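Local coordinates for protein glutathione s-transferase III (Zea mays, PDB 1AW9) that probably conjugates reduced glutathione to hydrophobic electrophiles, among them certain herbicides, as a homodimeric phi-class glutathione transferase of maize, at residues H105-Q116 and V131-V142. Sequence-based numbering, arbitrary orientation.
Sequences HFYPNASPLVFQ and VVDKHAEQLAKV. With CD (cadmium ion), chain D; CD (cadmium ion), chain B.
Leu113 and Leu139 mesh between two helices that run roughly antiparallel, with axes 8.6 Å apart at closest approach. Each is a knob that fills a hole in the other helix: Leu113 sits among Val132, His135, Ala136 and Leu139, and Leu139 among Phe106, Asn109, Ala110 and Leu113. Their branches meet at Leu113 CD1 and Leu139 CD2, 3.8 Å apart. With CG anti to the backbone N (chi1 -169°), Leu139 carries its branches across to Leu113 and Phe106, meeting the latter obliquely through CD1. Leu175 of helix 169-176 and Leu183 also touch Leu139, so this side faces the protein interior.

Knobs-into-holes packing of this kind joins helices 92-122 and 129-152, successive long helices of the all-helical C-terminal domain of the glutathione transferase fold. Asn109, a third knob, sits among His135, Gln138, Leu139 and Val142. His135 ND1 donates to Asn109 OD1 (2.8 Å, N-H...O angle 160°), with the oxygen near the imidazole plane and the amide turned 48° from it. The other end of that amide is tied to its own helix, Asn109 ND2 giving a bond to His105 O at 2.8 Å; the two bonds together fix the rotation of this buried side chain. Pro112 CG lies over the centre of one His135 face in a CH-pi contact. An alanine in place of His135 would probably leave Asn109 OD1 without this donor and open a gap beneath the Pro112 ring.

Toward solvent, Pro112, His135 and Val131 are partly exposed, unlike the buried Phe106, Asn109, Leu113 and Leu139. At this edge Val131 CG1 meets Gln116 CG at 3.7 Å, with about half the buried area of Leu113. On the far side of helix 129-152, Asp133 and Glu137 each bind a cadmium ion through both carboxylate oxygens, and Asp133 of a second subunit joins Glu137 on its ion.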
loop_
_atom_site.group_PDB
_atom_site.type_symbol
_atom_site.label_atom_id
_atom_site.label_comp_id
_atom_site.label_asym_id
_atom_site.label_seq_id
_atom_site.Cartn_x
_atom_site.Cartn_y
_atom_site.Cartn_z
ATOM N N HIS A 105 -6.966 -16.916 -10.131
ATOM C CA HIS A 105 -8.110 -16.068 -9.844
ATOM C C HIS A 105 -8.829 -16.341 -8.580
ATOM O O HIS A 105 -9.289 -15.419 -7.916
ATOM C CB HIS A 105 -9.103 -16.131 -10.975
ATOM C CG HIS A 105 -8.582 -15.515 -12.198
ATOM N ND1 HIS A 105 -7.943 -16.249 -13.171
ATOM C CD2 HIS A 105 -8.487 -14.220 -12.566
ATOM C CE1 HIS A 105 -7.475 -15.425 -14.087
ATOM N NE2 HIS A 105 -7.790 -14.187 -13.743
ATOM N N PHE A 106 -8.964 -17.603 -8.251
ATOM C CA PHE A 106 -9.669 -17.977 -7.049
ATOM C C PHE A 106 -8.726 -17.894 -5.856
ATOM O O PHE A 106 -8.956 -17.115 -4.917
ATOM C CB PHE A 106 -10.272 -19.390 -7.224
ATOM C CG PHE A 106 -10.989 -19.901 -6.007
ATOM C CD1 PHE A 106 -12.318 -19.557 -5.764
ATOM C CD2 PHE A 106 -10.320 -20.671 -5.063
ATOM C CE1 PHE A 106 -12.967 -19.962 -4.584
ATOM C CE2 PHE A 106 -10.962 -21.084 -3.879
ATOM C CZ PHE A 106 -12.288 -20.719 -3.645
ATOM N N TYR A 107 -7.637 -18.629 -5.927
ATOM C CA TYR A 107 -6.717 -18.642 -4.798
ATOM C C TYR A 107 -6.242 -17.271 -4.300
ATOM O O TYR A 107 -6.469 -16.922 -3.135
ATOM C CB TYR A 107 -5.503 -19.562 -5.071
ATOM C CG TYR A 107 -4.541 -19.613 -3.904
ATOM C CD1 TYR A 107 -4.910 -20.232 -2.723
ATOM C CD2 TYR A 107 -3.316 -18.976 -3.964
ATOM C CE1 TYR A 107 -4.085 -20.210 -1.602
ATOM C CE2 TYR A 107 -2.459 -18.941 -2.834
ATOM C CZ TYR A 107 -2.855 -19.564 -1.644
ATOM O OH TYR A 107 -2.079 -19.547 -0.472
ATOM N N PRO A 108 -5.674 -16.440 -5.195
ATOM C CA PRO A 108 -5.202 -15.124 -4.751
ATOM C C PRO A 108 -6.234 -14.222 -4.099
ATOM O O PRO A 108 -5.888 -13.251 -3.468
ATOM C CB PRO A 108 -4.625 -14.509 -6.022
ATOM C CG PRO A 108 -4.333 -15.719 -6.895
ATOM C CD PRO A 108 -5.571 -16.539 -6.661
ATOM N N ASN A 109 -7.503 -14.514 -4.307
ATOM C CA ASN A 109 -8.550 -13.710 -3.703
ATOM C C ASN A 109 -9.144 -14.401 -2.495
ATOM O O ASN A 109 -9.507 -13.725 -1.519
ATOM C CB ASN A 109 -9.604 -13.358 -4.743
ATOM C CG ASN A 109 -9.069 -12.389 -5.758
ATOM O OD1 ASN A 109 -8.694 -11.283 -5.402
ATOM N ND2 ASN A 109 -8.981 -12.804 -7.016
ATOM N N ALA A 110 -9.189 -15.733 -2.529
ATOM C CA ALA A 110 -9.737 -16.506 -1.415
ATOM C C ALA A 110 -8.816 -16.507 -0.224
ATOM O O ALA A 110 -9.285 -16.367 0.900
ATOM C CB ALA A 110 -10.017 -17.937 -1.835
ATOM N N SER A 111 -7.508 -16.664 -0.429
ATOM C CA SER A 111 -6.614 -16.688 0.731
ATOM C C SER A 111 -6.554 -15.419 1.571
ATOM O O SER A 111 -6.513 -15.518 2.800
ATOM C CB SER A 111 -5.201 -17.137 0.372
ATOM O OG SER A 111 -4.706 -16.378 -0.700
ATOM N N PRO A 112 -6.444 -14.207 0.947
ATOM C CA PRO A 112 -6.399 -13.000 1.789
ATOM C C PRO A 112 -7.618 -12.916 2.687
ATOM O O PRO A 112 -7.517 -12.458 3.811
ATOM C CB PRO A 112 -6.428 -11.874 0.771
ATOM C CG PRO A 112 -5.686 -12.441 -0.373
ATOM C CD PRO A 112 -6.164 -13.865 -0.462
ATOM N N LEU A 113 -8.769 -13.347 2.176
ATOM C CA LEU A 113 -10.011 -13.303 2.931
ATOM C C LEU A 113 -9.966 -14.246 4.136
ATOM O O LEU A 113 -10.416 -13.901 5.225
ATOM C CB LEU A 113 -11.204 -13.637 2.024
ATOM C CG LEU A 113 -11.563 -12.590 0.964
ATOM C CD1 LEU A 113 -12.746 -13.063 0.162
ATOM C CD2 LEU A 113 -11.893 -11.266 1.595
ATOM N N VAL A 114 -9.429 -15.445 3.935
ATOM C CA VAL A 114 -9.318 -16.433 5.018
ATOM C C VAL A 114 -8.294 -15.945 6.018
ATOM O O VAL A 114 -8.492 -16.052 7.222
ATOM C CB VAL A 114 -8.911 -17.817 4.474
ATOM C CG1 VAL A 114 -8.427 -18.694 5.596
ATOM C CG2 VAL A 114 -10.112 -18.440 3.758
ATOM N N PHE A 115 -7.248 -15.314 5.516
ATOM C CA PHE A 115 -6.224 -14.792 6.374
ATOM C C PHE A 115 -6.667 -13.638 7.281
ATOM O O PHE A 115 -6.323 -13.600 8.462
ATOM C CB PHE A 115 -5.030 -14.330 5.584
ATOM C CG PHE A 115 -4.079 -13.601 6.423
ATOM C CD1 PHE A 115 -3.381 -14.278 7.417
ATOM C CD2 PHE A 115 -4.000 -12.213 6.356
ATOM C CE1 PHE A 115 -2.627 -13.594 8.342
ATOM C CE2 PHE A 115 -3.245 -11.517 7.277
ATOM C CZ PHE A 115 -2.557 -12.211 8.279
ATOM N N GLN A 116 -7.320 -12.637 6.708
ATOM C CA GLN A 116 -7.788 -11.499 7.482
ATOM C C GLN A 116 -8.961 -11.823 8.425
ATOM O O GLN A 116 -9.034 -11.303 9.537
ATOM C CB GLN A 116 -8.221 -10.377 6.539
ATOM C CG GLN A 116 -7.138 -9.792 5.719
ATOM C CD GLN A 116 -6.190 -9.014 6.548
ATOM O OE1 GLN A 116 -6.564 -8.462 7.579
ATOM N NE2 GLN A 116 -4.953 -8.958 6.129
ATOM N N VAL A 131 -8.286 -4.706 2.689
ATOM C CA VAL A 131 -7.888 -5.986 2.106
ATOM C C VAL A 131 -9.109 -6.863 1.890
ATOM O O VAL A 131 -9.262 -7.484 0.847
ATOM C CB VAL A 131 -6.922 -6.712 3.024
ATOM C CG1 VAL A 131 -6.642 -8.105 2.495
ATOM C CG2 VAL A 131 -5.614 -5.909 3.156
ATOM N N VAL A 132 -9.996 -6.884 2.875
ATOM C CA VAL A 132 -11.218 -7.661 2.757
ATOM C C VAL A 132 -12.061 -7.131 1.586
ATOM O O VAL A 132 -12.483 -7.917 0.739
ATOM C CB VAL A 132 -12.023 -7.622 4.066
ATOM C CG1 VAL A 132 -13.453 -8.178 3.858
ATOM C CG2 VAL A 132 -11.280 -8.392 5.152
ATOM N N ASP A 133 -12.279 -5.814 1.521
ATOM C CA ASP A 133 -13.058 -5.213 0.456
ATOM C C ASP A 133 -12.513 -5.442 -0.883
ATOM O O ASP A 133 -13.281 -5.704 -1.772
ATOM C CB ASP A 133 -13.234 -3.700 0.615
ATOM C CG ASP A 133 -14.262 -3.364 1.661
ATOM O OD1 ASP A 133 -14.723 -4.380 2.239
ATOM O OD2 ASP A 133 -14.651 -2.162 1.897
ATOM N N LYS A 134 -11.223 -5.214 -1.072
ATOM C CA LYS A 134 -10.614 -5.451 -2.365
ATOM C C LYS A 134 -10.824 -6.916 -2.822
ATOM O O LYS A 134 -11.290 -7.183 -3.935
ATOM C CB LYS A 134 -9.122 -5.124 -2.330
ATOM C CG LYS A 134 -8.404 -5.574 -3.580
ATOM C CD LYS A 134 -6.935 -5.233 -3.511
ATOM C CE LYS A 134 -6.185 -5.772 -4.740
ATOM N NZ LYS A 134 -4.746 -5.297 -4.876
ATOM N N HIS A 135 -10.467 -7.862 -1.967
ATOM C CA HIS A 135 -10.608 -9.250 -2.337
ATOM C C HIS A 135 -11.978 -9.848 -2.381
ATOM O O HIS A 135 -12.195 -10.701 -3.197
ATOM C CB HIS A 135 -9.700 -10.076 -1.518
ATOM C CG HIS A 135 -8.302 -9.794 -1.849
ATOM N ND1 HIS A 135 -7.758 -10.164 -3.062
ATOM C CD2 HIS A 135 -7.349 -9.102 -1.193
ATOM C CE1 HIS A 135 -6.523 -9.716 -3.137
ATOM N NE2 HIS A 135 -6.247 -9.069 -2.016
ATOM N N ALA A 136 -12.908 -9.385 -1.547
ATOM C CA ALA A 136 -14.255 -9.897 -1.590
ATOM C C ALA A 136 -14.864 -9.518 -2.938
ATOM O O ALA A 136 -15.599 -10.278 -3.551
ATOM C CB ALA A 136 -15.081 -9.274 -0.480
ATOM N N GLU A 137 -14.589 -8.304 -3.380
ATOM C CA GLU A 137 -15.123 -7.837 -4.632
ATOM C C GLU A 137 -14.508 -8.531 -5.829
ATOM O O GLU A 137 -15.210 -8.860 -6.794
ATOM C CB GLU A 137 -14.885 -6.377 -4.747
ATOM C CG GLU A 137 -15.502 -5.878 -5.968
ATOM C CD GLU A 137 -15.200 -4.463 -6.191
ATOM O OE1 GLU A 137 -14.740 -3.780 -5.238
ATOM O OE2 GLU A 137 -15.421 -4.028 -7.342
ATOM N N GLN A 138 -13.191 -8.721 -5.786
ATOM C CA GLN A 138 -12.492 -9.417 -6.850
ATOM C C GLN A 138 -12.952 -10.877 -6.931
ATOM O O GLN A 138 -13.161 -11.394 -8.020
ATOM C CB GLN A 138 -10.974 -9.297 -6.651
ATOM C CG GLN A 138 -10.480 -7.904 -6.995
ATOM C CD GLN A 138 -8.995 -7.693 -6.823
ATOM O OE1 GLN A 138 -8.253 -8.574 -6.394
ATOM N NE2 GLN A 138 -8.548 -6.523 -7.196
ATOM N N LEU A 139 -13.122 -11.529 -5.779
ATOM C CA LEU A 139 -13.591 -12.923 -5.717
ATOM C C LEU A 139 -15.015 -12.950 -6.217
ATOM O O LEU A 139 -15.357 -13.845 -6.959
ATOM C CB LEU A 139 -13.537 -13.489 -4.294
ATOM C CG LEU A 139 -13.755 -15.011 -4.159
ATOM C CD1 LEU A 139 -12.806 -15.821 -5.089
ATOM C CD2 LEU A 139 -13.613 -15.442 -2.731
ATOM N N ALA A 140 -15.842 -11.973 -5.843
ATOM C CA ALA A 140 -17.224 -11.903 -6.349
ATOM C C ALA A 140 -17.254 -11.923 -7.892
ATOM O O ALA A 140 -18.021 -12.697 -8.471
ATOM C CB ALA A 140 -17.941 -10.637 -5.846
ATOM N N LYS A 141 -16.470 -11.059 -8.549
ATOM C CA LYS A 141 -16.424 -11.036 -10.014
ATOM C C LYS A 141 -15.964 -12.390 -10.558
ATOM O O LYS A 141 -16.444 -12.859 -11.592
ATOM C CB LYS A 141 -15.462 -9.977 -10.535
ATOM C CG LYS A 141 -15.579 -8.646 -9.890
ATOM C CD LYS A 141 -16.887 -7.991 -10.218
ATOM C CE LYS A 141 -17.158 -6.837 -9.259
ATOM N NZ LYS A 141 -17.416 -7.336 -7.859
ATOM N N VAL A 142 -14.968 -12.972 -9.904
ATOM C CA VAL A 142 -14.451 -14.277 -10.282
ATOM C C VAL A 142 -15.572 -15.327 -10.150
ATOM O O VAL A 142 -15.791 -16.106 -11.081
ATOM C CB VAL A 142 -13.182 -14.662 -9.429
ATOM C CG1 VAL A 142 -12.818 -16.162 -9.573
ATOM C CG2 VAL A 142 -12.023 -13.843 -9.883
HETATM CD CD CD D . -16.157 -3.107 3.843
HETATM CD CD CD B . -15.425 -1.643 -6.695
HETATM O O HOH W 1 -14.253 -1.802 -8.154
HETATM O O HOH W 2 -15.186 -4.421 4.769
#